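Local coordinates for protein interferon (Danio rerio, PDB 3PIV) that probably acts as a secreted antiviral cytokine of the type I interferon family, signalling by binding cell-surface cytokine receptors, at residues G8-R11 against I12-E16; K124-L127 against K128-Y132; A107-S111 against Y112-I116. One frame throughout, in Å; residues are numbered along the deposited sequence.

Contact 1. Residues G8-R11 against I12-E16; sequences GRYR and IITTE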
ATOM      1  N   GLY A   8      -4.008   8.201  14.562  1.00 39.24           N
ATOM      2  CA  GLY A   8      -4.488   9.566  14.598  1.00 36.25           C
ATOM      3  C   GLY A   8      -3.942  10.381  13.450  1.00 39.14           C
ATOM      4  O   GLY A   8      -2.774  10.258  13.085  1.00 35.89           O
ATOM      5  N   ARG A   9      -4.798  11.219  12.874  1.00 42.46           N
ATOM      6  CA  ARG A   9      -4.392  12.088  11.780  1.00 40.49           C
ATOM      7  C   ARG A   9      -3.952  11.294  10.547  1.00 34.41           C
ATOM      8  O   ARG A   9      -3.199  11.794   9.711  1.00 33.09           O
ATOM      9  CB  ARG A   9      -3.286  13.038  12.245  1.00 46.02           C
ATOM     10  CG  ARG A   9      -3.787  14.143  13.183  1.00 53.43           C
ATOM     11  CD  ARG A   9      -2.639  14.964  13.798  1.00 59.28           C
ATOM     12  NE  ARG A   9      -1.900  15.756  12.813  1.00 66.18           N
ATOM     13  CZ  ARG A   9      -0.622  15.557  12.494  1.00 64.84           C
ATOM     14  NH1 ARG A   9       0.066  14.591  13.089  1.00 60.56           N
ATOM     15  NH2 ARG A   9      -0.033  16.329  11.586  1.00 57.41           N
ATOM     16  N   TYR A  10      -4.459  10.069  10.426  1.00 33.06           N
ATOM     17  CA  TYR A  10      -4.085   9.188   9.323  1.00 34.09           C
ATOM     18  C   TYR A  10      -4.483   9.788   7.982  1.00 29.26           C
ATOM     19  O   TYR A  10      -3.828   9.565   6.973  1.00 30.26           O
ATOM     20  CB  TYR A  10      -4.719   7.801   9.492  1.00 32.20           C
ATOM     21  CG  TYR A  10      -4.058   6.740   8.645  1.00 30.75           C
ATOM     22  CD1 TYR A  10      -3.091   5.898   9.184  1.00 25.91           C
ATOM     23  CD2 TYR A  10      -4.383   6.593   7.298  1.00 25.49           C
ATOM     24  CE1 TYR A  10      -2.476   4.927   8.413  1.00 29.43           C
ATOM     25  CE2 TYR A  10      -3.770   5.627   6.514  1.00 26.13           C
ATOM     26  CZ  TYR A  10      -2.816   4.799   7.076  1.00 29.52           C
ATOM     27  OH  TYR A  10      -2.201   3.841   6.308  1.00 27.21           O
ATOM     28  N   ARG A  11      -5.570  10.551   7.984  1.00 33.13           N
ATOM     29  CA  ARG A  11      -6.062  11.197   6.777  1.00 29.86           C
ATOM     30  C   ARG A  11      -4.939  12.038   6.189  1.00 25.71           C
ATOM     31  O   ARG A  11      -4.814  12.180   4.981  1.00 25.46           O
ATOM     32  CB  ARG A  11      -7.297  12.045   7.099  1.00 28.28           C
ATOM     33  CG  ARG A  11      -7.907  12.754   5.899  1.00 30.81           C
ATOM     34  CD  ARG A  11      -8.391  11.764   4.841  1.00 35.39           C
ATOM     35  NE  ARG A  11      -8.741  12.457   3.601  1.00 38.11           N
ATOM     36  CZ  ARG A  11      -9.153  11.864   2.482  1.00 44.27           C
ATOM     37  NH1 ARG A  11      -9.280  10.539   2.421  1.00 42.81           N
ATOM     38  NH2 ARG A  11      -9.439  12.607   1.415  1.00 45.12           N
ATOM     39  N   ILE A  12      -4.091  12.566   7.058  1.00 31.88           N
ATOM     40  CA  ILE A  12      -2.921  13.320   6.616  1.00 31.33           C
ATOM     41  C   ILE A  12      -1.958  12.479   5.763  1.00 27.89           C
ATOM     42  O   ILE A  12      -1.442  12.949   4.747  1.00 27.85           O
ATOM     43  CB  ILE A  12      -2.151  13.887   7.817  1.00 31.57           C
ATOM     44  CG1 ILE A  12      -3.037  14.860   8.591  1.00 37.59           C
ATOM     45  CG2 ILE A  12      -0.849  14.520   7.366  1.00 29.87           C
ATOM     46  CD1 ILE A  12      -3.711  15.872   7.726  1.00 34.82           C
ATOM     47  N   ILE A  13      -1.713  11.243   6.189  1.00 28.61           N
ATOM     48  CA  ILE A  13      -0.853  10.323   5.443  1.00 23.92           C
ATOM     49  C   ILE A  13      -1.499  10.039   4.112  1.00 24.60           C
ATOM     50  O   ILE A  13      -0.838  10.021   3.070  1.00 24.53           O
ATOM     51  CB  ILE A  13      -0.688   8.973   6.180  1.00 27.28           C
ATOM     52  CG1 ILE A  13       0.042   9.162   7.509  1.00 31.77           C
ATOM     53  CG2 ILE A  13       0.052   7.977   5.307  1.00 29.37           C
ATOM     54  CD1 ILE A  13       1.156  10.191   7.471  1.00 25.09           C
ATOM     55  N   THR A  14      -2.806   9.811   4.160  1.00 22.45           N
ATOM     56  CA  THR A  14      -3.583   9.524   2.966  1.00 24.02           C
ATOM     57  C   THR A  14      -3.489  10.648   1.944  1.00 20.00           C
ATOM     58  O   THR A  14      -3.193  10.416   0.779  1.00 18.73           O
ATOM     59  CB  THR A  14      -5.064   9.292   3.313  1.00 23.06           C
ATOM     60  OG1 THR A  14      -5.187   8.152   4.181  1.00 20.22           O
ATOM     61  CG2 THR A  14      -5.868   9.081   2.052  1.00 25.53           C
ATOM     62  N   THR A  15      -3.766  11.867   2.386  1.00 20.95           N
ATOM     63  CA  THR A  15      -3.729  13.032   1.517  1.00 22.96           C
ATOM     64  C   THR A  15      -2.338  13.283   0.920  1.00 21.64           C
ATOM     65  O   THR A  15      -2.182  13.398  -0.298  1.00 19.17           O
ATOM     66  CB  THR A  15      -4.156  14.290   2.292  1.00 28.24           C
ATOM     67  OG1 THR A  15      -5.530  14.168   2.680  1.00 32.30           O
ATOM     68  CG2 THR A  15      -3.977  15.519   1.427  1.00 30.78           C
ATOM     69  N   GLU A  16      -1.332  13.377   1.779  1.00 21.59           N
ATOM     70  CA  GLU A  16       0.016  13.650   1.293  1.00 23.66           C
ATOM     71  C   GLU A  16       0.510  12.535   0.359  1.00 22.10           C
ATOM     72  O   GLU A  16       1.071  12.815  -0.698  1.00 20.89           O
ATOM     73  CB  GLU A  16       0.985  13.866   2.456  1.00 21.41           C
ATOM     74  CG  GLU A  16       0.615  15.030   3.349  1.00 32.20           C
ATOM     75  CD  GLU A  16       1.655  15.312   4.436  1.00 48.37           C
ATOM     76  OE1 GLU A  16       2.424  14.393   4.808  1.00 47.24           O
ATOM     77  OE2 GLU A  16       1.698  16.463   4.930  1.00 56.02           O
TER
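The first turn of helix 10-23, near the amino-terminal end of the interferon chain, brings the carbonyls of Arg9, Tyr10 and Arg11 to the amides that follow them. Ile12 N bonds to Arg9 O at 2.9 Å, an i-to-i+3 bond, with N-H...O bent to 138°. Tyr10 O then receives the regular bond from Thr14 N at 3.0 Å, with a weak one from Ile13 N beside it.

Arg11 O is gripped twice by one residue. Thr15 N meets it at 2.8 Å in a nearly straight bond (168°), while Thr15 OG1 donates to the same Arg11 O at 3.1 Å from above the carbonyl plane. Thr15 OG1 can do this because it lies beside its own backbone N (chi1 -65°), turned toward the preceding turn, where Arg11 O lies.

In the helical bundle this turn packs its Tyr10 side against helices 48-66, 79-101 and 134-158: the buried Tyr10 touches Leu55 and Leu59, Lys92, and Met151 and Ala155 of those helices. Thr14 OG1 comes to the edge of the tyrosine ring, 3.6 Å from Tyr10 CD2. Asp152 of helix 134-158, outside this turn, takes both a hydrogen bond from Thr14 OG1 and a salt bridge from Arg11 NH1. The Arg11 chain bends at chi2 and then runs on extended, its NH1 passing Thr14 CG2 at 3.7 Å. At the surface, Arg9 CB rests 4.1 Å from Ile12 CG1.

Contact 2. Residues K124-L127 against K128-Y132; sequences KKIL and KKKQY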
ATOM      1  N   LYS A 124       3.831  -7.810  -8.667  1.00 21.21           N
ATOM      2  CA  LYS A 124       5.224  -7.931  -9.077  1.00 21.56           C
ATOM      3  C   LYS A 124       5.344  -8.847 -10.313  1.00 28.44           C
ATOM      4  O   LYS A 124       6.080  -8.547 -11.261  1.00 22.66           O
ATOM      5  CB  LYS A 124       6.065  -8.461  -7.921  1.00 22.08           C
ATOM      6  CG  LYS A 124       7.567  -8.438  -8.185  1.00 36.49           C
ATOM      7  CD  LYS A 124       8.150  -7.045  -7.954  1.00 36.22           C
ATOM      8  CE  LYS A 124       9.580  -6.948  -8.466  1.00 42.18           C
ATOM      9  NZ  LYS A 124      10.420  -8.094  -7.986  1.00 53.61           N
ATOM     10  N   LYS A 125       4.611  -9.959 -10.303  1.00 19.98           N
ATOM     11  CA  LYS A 125       4.613 -10.872 -11.432  1.00 27.49           C
ATOM     12  C   LYS A 125       4.218 -10.165 -12.714  1.00 28.62           C
ATOM     13  O   LYS A 125       4.834 -10.366 -13.755  1.00 29.58           O
ATOM     14  CB  LYS A 125       3.666 -12.048 -11.190  1.00 33.23           C
ATOM     15  CG  LYS A 125       3.640 -13.015 -12.361  1.00 49.59           C
ATOM     16  CD  LYS A 125       2.803 -14.248 -12.073  1.00 57.19           C
ATOM     17  CE  LYS A 125       3.129 -15.357 -13.065  1.00 71.18           C
ATOM     18  NZ  LYS A 125       2.146 -16.479 -13.025  1.00 77.78           N
ATOM     19  N   ILE A 126       3.180  -9.336 -12.628  1.00 27.60           N
ATOM     20  CA  ILE A 126       2.691  -8.597 -13.784  1.00 27.48           C
ATOM     21  C   ILE A 126       3.765  -7.657 -14.324  1.00 25.98           C
ATOM     22  O   ILE A 126       3.962  -7.536 -15.539  1.00 29.27           O
ATOM     23  CB  ILE A 126       1.446  -7.773 -13.413  1.00 28.24           C
ATOM     24  CG1 ILE A 126       0.211  -8.672 -13.342  1.00 25.74           C
ATOM     25  CG2 ILE A 126       1.242  -6.633 -14.400  1.00 29.21           C
ATOM     26  CD1 ILE A 126      -0.964  -8.031 -12.634  1.00 29.32           C
ATOM     27  N   LEU A 127       4.456  -6.976 -13.420  1.00 24.38           N
ATOM     28  CA  LEU A 127       5.475  -6.019 -13.829  1.00 25.73           C
ATOM     29  C   LEU A 127       6.585  -6.738 -14.595  1.00 24.37           C
ATOM     30  O   LEU A 127       7.128  -6.219 -15.570  1.00 23.28           O
ATOM     31  CB  LEU A 127       6.048  -5.289 -12.608  1.00 21.62           C
ATOM     32  CG  LEU A 127       5.216  -4.188 -11.951  1.00 21.09           C
ATOM     33  CD1 LEU A 127       5.875  -3.784 -10.643  1.00 20.10           C
ATOM     34  CD2 LEU A 127       5.084  -2.978 -12.878  1.00 19.15           C
ATOM     35  N   LYS A 128       6.921  -7.936 -14.135  1.00 25.93           N
ATOM     36  CA  LYS A 128       7.958  -8.739 -14.770  1.00 31.63           C
ATOM     37  C   LYS A 128       7.548  -9.272 -16.155  1.00 32.26           C
ATOM     38  O   LYS A 128       8.312  -9.161 -17.117  1.00 29.68           O
ATOM     39  CB  LYS A 128       8.395  -9.873 -13.840  1.00 28.27           C
ATOM     40  CG  LYS A 128       9.622  -9.517 -13.002  1.00 32.31           C
ATOM     41  CD  LYS A 128       9.447  -9.802 -11.508  1.00 43.05           C
ATOM     42  CE  LYS A 128       9.346 -11.295 -11.204  1.00 44.83           C
ATOM     43  NZ  LYS A 128       9.330 -11.570  -9.736  1.00 49.79           N
ATOM     44  N   LYS A 129       6.343  -9.836 -16.247  1.00 34.92           N
ATOM     45  CA  LYS A 129       5.788 -10.321 -17.512  1.00 32.97           C
ATOM     46  C   LYS A 129       5.843  -9.242 -18.566  1.00 33.93           C
ATOM     47  O   LYS A 129       6.082  -9.517 -19.741  1.00 38.13           O
ATOM     48  CB  LYS A 129       4.326 -10.741 -17.342  1.00 36.16           C
ATOM     49  CG  LYS A 129       4.108 -12.232 -17.225  1.00 41.33           C
ATOM     50  CD  LYS A 129       2.770 -12.528 -16.553  1.00 54.09           C
ATOM     51  CE  LYS A 129       2.713 -13.948 -15.986  1.00 56.13           C
ATOM     52  NZ  LYS A 129       1.434 -14.222 -15.266  1.00 55.64           N
ATOM     53  N   LYS A 130       5.606  -8.007 -18.141  1.00 29.17           N
ATOM     54  CA  LYS A 130       5.520  -6.893 -19.069  1.00 32.42           C
ATOM     55  C   LYS A 130       6.848  -6.168 -19.173  1.00 30.62           C
ATOM     56  O   LYS A 130       6.912  -5.080 -19.735  1.00 33.86           O
ATOM     57  CB  LYS A 130       4.446  -5.905 -18.621  1.00 30.31           C
ATOM     58  CG  LYS A 130       3.102  -6.531 -18.315  1.00 35.66           C
ATOM     59  CD  LYS A 130       2.187  -6.473 -19.520  1.00 44.73           C
ATOM     60  CE  LYS A 130       0.719  -6.440 -19.100  1.00 50.22           C
ATOM     61  NZ  LYS A 130      -0.185  -6.239 -20.268  1.00 50.65           N
ATOM     62  N   GLN A 131       7.903  -6.756 -18.620  1.00 32.46           N
ATOM     63  CA  GLN A 131       9.221  -6.141 -18.718  1.00 31.10           C
ATOM     64  C   GLN A 131       9.195  -4.702 -18.195  1.00 29.02           C
ATOM     65  O   GLN A 131       9.843  -3.820 -18.762  1.00 25.37           O
ATOM     66  CB  GLN A 131       9.682  -6.143 -20.180  1.00 38.04           C
ATOM     67  CG  GLN A 131       9.398  -7.444 -20.936  1.00 36.41           C
ATOM     68  CD  GLN A 131       9.380  -7.255 -22.450  1.00 41.67           C
ATOM     69  OE1 GLN A 131      10.261  -7.741 -23.158  1.00 46.31           O
ATOM     70  NE2 GLN A 131       8.375  -6.538 -22.948  1.00 43.52           N
ATOM     71  N   TYR A 132       8.427  -4.465 -17.130  1.00 27.92           N
ATOM     72  CA  TYR A 132       8.406  -3.160 -16.458  1.00 26.37           C
ATOM     73  C   TYR A 132       8.136  -2.028 -17.444  1.00 25.95           C
ATOM     74  O   TYR A 132       8.802  -0.993 -17.427  1.00 23.01           O
ATOM     75  CB  TYR A 132       9.716  -2.908 -15.700  1.00 24.20           C
ATOM     76  CG  TYR A 132      10.021  -3.915 -14.600  1.00 23.19           C
ATOM     77  CD1 TYR A 132       9.473  -3.775 -13.327  1.00 22.11           C
ATOM     78  CD2 TYR A 132      10.865  -4.993 -14.830  1.00 26.81           C
ATOM     79  CE1 TYR A 132       9.739  -4.690 -12.316  1.00 22.07           C
ATOM     80  CE2 TYR A 132      11.143  -5.923 -13.823  1.00 27.76           C
ATOM     81  CZ  TYR A 132      10.580  -5.759 -12.565  1.00 28.19           C
ATOM     82  OH  TYR A 132      10.846  -6.666 -11.561  1.00 24.90           O
TER
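Helix 111-129 ends here in a Schellman motif: i-to-i+4 bonds continue as far as Lys130 N to Ile126 O, after which Tyr132 N returns to Leu127 O at 2.7 Å and Gln131 N to Lys128 O. Gln131, with positive phi (55°), is the C-prime residue that turns the chain out of the helix.

That reversal lays the Tyr132 ring against the last turn. Leu127 O sits over one ring face, toward its rim, and Leu127 CB touches Tyr132 CE1 at 3.8 Å. Lys124 reaches the same ring at its edge, Lys124 CE lying 3.4 Å from Tyr132 OH; the bend at chi2 (81°) swings the lysine chain toward the ring. Beyond the two segments, the ring of Tyr132 stacks with that of His71, and Leu127 is buried against Ala136, Trp137 and Ile140 of helix 134-158, so the apolar side of the turn faces the bundle.

Around the rest of the helix end, lysines one turn apart run close together. The Lys128 chain folds back through chi2 and chi3 alongside Lys124, and the like charges of Lys124 NZ and Lys128 NZ come within 4.0 Å of each other. Lys125 and Lys129 are both extended beyond CG and converge at their far ends, where Lys125 NZ and Lys129 NZ are modelled 3.3 Å apart. An approach as close as this between two ammonium groups is doubtful in detail. Lys124, Lys125, Lys128, Lys129 and Lys130 make this helix end strongly positive; the gathered charge would probably favour a nearby anion and might lower the pKa of one or more of these lysines somewhat.

Contact 3. Residues A107-S111 against Y112-I116; sequences AHKES and YEIRI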
ATOM      1  N   ALA A 107      -2.285 -17.852  16.808  1.00 45.27           N
ATOM      2  CA  ALA A 107      -2.245 -19.298  16.593  1.00 42.41           C
ATOM      3  C   ALA A 107      -1.810 -19.728  15.194  1.00 37.97           C
ATOM      4  O   ALA A 107      -0.931 -20.575  15.044  1.00 38.76           O
ATOM      5  CB  ALA A 107      -3.606 -19.906  16.930  1.00 41.14           C
ATOM      6  N   HIS A 108      -2.445 -19.163  14.170  1.00 37.77           N
ATOM      7  CA  HIS A 108      -2.073 -19.461  12.792  1.00 34.76           C
ATOM      8  C   HIS A 108      -1.833 -18.158  12.048  1.00 35.29           C
ATOM      9  O   HIS A 108      -2.375 -17.121  12.427  1.00 37.88           O
ATOM     10  CB  HIS A 108      -3.185 -20.241  12.085  1.00 38.08           C
ATOM     11  CG  HIS A 108      -3.669 -21.447  12.835  1.00 37.91           C
ATOM     12  ND1 HIS A 108      -4.950 -21.548  13.327  1.00 38.75           N
ATOM     13  CD2 HIS A 108      -3.046 -22.609  13.157  1.00 41.02           C
ATOM     14  CE1 HIS A 108      -5.099 -22.719  13.928  1.00 38.91           C
ATOM     15  NE2 HIS A 108      -3.960 -23.379  13.838  1.00 36.70           N
ATOM     16  N   LYS A 109      -1.031 -18.206  10.989  1.00 33.46           N
ATOM     17  CA  LYS A 109      -0.878 -17.037  10.129  1.00 32.13           C
ATOM     18  C   LYS A 109      -2.270 -16.557   9.720  1.00 31.19           C
ATOM     19  O   LYS A 109      -3.109 -17.350   9.284  1.00 27.59           O
ATOM     20  CB  LYS A 109      -0.033 -17.362   8.894  1.00 31.26           C
ATOM     21  CG  LYS A 109       0.655 -16.139   8.293  1.00 28.63           C
ATOM     22  CD  LYS A 109       1.220 -16.414   6.902  1.00 31.05           C
ATOM     23  CE  LYS A 109       2.332 -17.443   6.942  1.00 31.44           C
ATOM     24  NZ  LYS A 109       3.221 -17.336   5.744  1.00 29.17           N
ATOM     25  N   GLU A 110      -2.534 -15.268   9.904  1.00 34.90           N
ATOM     26  CA  GLU A 110      -3.845 -14.722   9.573  1.00 26.39           C
ATOM     27  C   GLU A 110      -4.057 -14.779   8.063  1.00 28.42           C
ATOM     28  O   GLU A 110      -3.113 -14.623   7.278  1.00 23.48           O
ATOM     29  CB  GLU A 110      -3.980 -13.282  10.078  1.00 27.25           C
ATOM     30  CG  GLU A 110      -4.067 -13.148  11.594  1.00 34.94           C
ATOM     31  CD  GLU A 110      -5.240 -13.929  12.206  1.00 48.96           C
ATOM     32  OE1 GLU A 110      -6.285 -14.097  11.528  1.00 46.62           O
ATOM     33  OE2 GLU A 110      -5.113 -14.370  13.373  1.00 53.51           O
ATOM     34  N   SER A 111      -5.294 -15.004   7.652  1.00 22.53           N
ATOM     35  CA  SER A 111      -5.579 -15.105   6.236  1.00 24.60           C
ATOM     36  C   SER A 111      -5.337 -13.770   5.526  1.00 20.20           C
ATOM     37  O   SER A 111      -5.019 -13.742   4.339  1.00 26.54           O
ATOM     38  CB  SER A 111      -7.016 -15.572   6.018  1.00 24.23           C
ATOM     39  OG  SER A 111      -7.929 -14.604   6.493  1.00 31.38           O
ATOM     40  N   TYR A 112      -5.471 -12.661   6.241  1.00 17.85           N
ATOM     41  CA  TYR A 112      -5.226 -11.376   5.595  1.00 20.35           C
ATOM     42  C   TYR A 112      -3.760 -11.185   5.199  1.00 20.27           C
ATOM     43  O   TYR A 112      -3.476 -10.619   4.150  1.00 19.02           O
ATOM     44  CB  TYR A 112      -5.772 -10.190   6.397  1.00 18.68           C
ATOM     45  CG  TYR A 112      -5.270 -10.038   7.819  1.00 17.94           C
ATOM     46  CD1 TYR A 112      -4.013  -9.494   8.088  1.00 18.80           C
ATOM     47  CD2 TYR A 112      -6.076 -10.393   8.897  1.00 19.09           C
ATOM     48  CE1 TYR A 112      -3.573  -9.334   9.397  1.00 20.81           C
ATOM     49  CE2 TYR A 112      -5.647 -10.245  10.193  1.00 22.46           C
ATOM     50  CZ  TYR A 112      -4.396  -9.712  10.445  1.00 23.45           C
ATOM     51  OH  TYR A 112      -3.980  -9.571  11.750  1.00 18.35           O
ATOM     52  N   GLU A 113      -2.835 -11.677   6.018  1.00 19.52           N
ATOM     53  CA  GLU A 113      -1.412 -11.602   5.670  1.00 18.92           C
ATOM     54  C   GLU A 113      -1.100 -12.452   4.440  1.00 20.79           C
ATOM     55  O   GLU A 113      -0.372 -12.036   3.542  1.00 20.67           O
ATOM     56  CB  GLU A 113      -0.535 -12.036   6.849  1.00 20.64           C
ATOM     57  CG  GLU A 113       0.954 -12.091   6.504  1.00 21.04           C
ATOM     58  CD  GLU A 113       1.830 -12.505   7.680  1.00 24.13           C
ATOM     59  OE1 GLU A 113       1.384 -12.385   8.839  1.00 31.87           O
ATOM     60  OE2 GLU A 113       2.975 -12.939   7.443  1.00 32.07           O
ATOM     61  N   ILE A 114      -1.667 -13.647   4.399  1.00 19.26           N
ATOM     62  CA  ILE A 114      -1.525 -14.518   3.243  1.00 16.32           C
ATOM     63  C   ILE A 114      -2.111 -13.902   1.962  1.00 19.03           C
ATOM     64  O   ILE A 114      -1.452 -13.868   0.922  1.00 19.18           O
ATOM     65  CB  ILE A 114      -2.184 -15.895   3.518  1.00 21.07           C
ATOM     66  CG1 ILE A 114      -1.514 -16.566   4.735  1.00 23.83           C
ATOM     67  CG2 ILE A 114      -2.116 -16.758   2.272  1.00 22.48           C
ATOM     68  CD1 ILE A 114      -2.132 -17.871   5.189  1.00 19.78           C
ATOM     69  N   ARG A 115      -3.346 -13.410   2.038  1.00 18.10           N
ATOM     70  CA  ARG A 115      -4.019 -12.856   0.869  1.00 20.32           C
ATOM     71  C   ARG A 115      -3.350 -11.581   0.368  1.00 17.65           C
ATOM     72  O   ARG A 115      -3.124 -11.441  -0.829  1.00 16.85           O
ATOM     73  CB  ARG A 115      -5.505 -12.610   1.166  1.00 18.77           C
ATOM     74  CG  ARG A 115      -6.242 -13.866   1.658  1.00 25.30           C
ATOM     75  CD  ARG A 115      -7.672 -13.564   2.138  1.00 24.26           C
ATOM     76  NE  ARG A 115      -8.518 -13.028   1.071  1.00 29.87           N
ATOM     77  CZ  ARG A 115      -9.820 -12.774   1.193  1.00 24.49           C
ATOM     78  NH1 ARG A 115     -10.433 -13.012   2.331  1.00 26.51           N
ATOM     79  NH2 ARG A 115     -10.503 -12.289   0.173  1.00 19.73           N
ATOM     80  N   ILE A 116      -3.026 -10.655   1.273  1.00 16.87           N
ATOM     81  CA  ILE A 116      -2.374  -9.414   0.849  1.00 13.41           C
ATOM     82  C   ILE A 116      -1.007  -9.689   0.211  1.00 17.00           C
ATOM     83  O   ILE A 116      -0.648  -9.079  -0.800  1.00 16.49           O
ATOM     84  CB  ILE A 116      -2.275  -8.351   1.986  1.00 17.74           C
ATOM     85  CG1 ILE A 116      -1.979  -6.968   1.399  1.00 13.71           C
ATOM     86  CG2 ILE A 116      -1.207  -8.732   3.042  1.00 19.01           C
ATOM     87  CD1 ILE A 116      -3.027  -6.444   0.447  1.00 18.14           C
TER
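One face of the Tyr112 ring is covered by Glu110, whose CB stands 3.6 Å from the ring centroid and 18° off the ring normal, a CH-pi contact displaced toward the rim. Glu110 CG continues over the phenol end, 3.6 Å from Tyr112 OH, and the carboxylate runs on past that end, its plane 20° from that of the ring. Tyr112 can bring its ring face against a residue just two places earlier because its CG takes the crowded position between backbone N and carbonyl carbon (chi1 57°). The phenol OH is hydrogen-bonded to Asp50, and the buried ring also meets Leu39 and Met43 of helix 37-44.

Glu110 occupies the N-cap position of helix 111-129, where the loop that follows helix 79-101 enters the next long helix of the bundle. Glu110 O receives weak bonds from Glu113 N and Ile114 N; at the next carbonyl, Ser111 O, Arg115 N bonds at 2.9 Å.

Away from the tyrosine, Lys109 lies over the first turn. Lys109 CD presses on Ile114 CG1 at 3.5 Å, a tight carbon contact, and the lysine chain crosses that of Glu113 at about a right angle, with Lys109 CG 3.9 Å from Glu113 OE1. Lys109 NZ remains 4.7 Å from Glu113 OE2; the opposite charges probably attract, though their charged atoms are not in contact.

The three contacts follow the chain in the order 1, 3, 2, and none touches another. Contacts 3 and 2 both use helix 111-129: one lies where the loop 107-110 enters it, the other where it terminates, and their centres are about 25 Å apart. Contact 1 opens helix 10-23; its centre is about 26 Å from that of contact 3 and 30 Å from that of contact 2, which lies on the opposite side of the chain's centre. All lie in the helical bundle of the interferon fold, of the four-helix cytokine class. Together they illustrate how helix ends are set by local interactions while their inward side chains meet neighbouring helices.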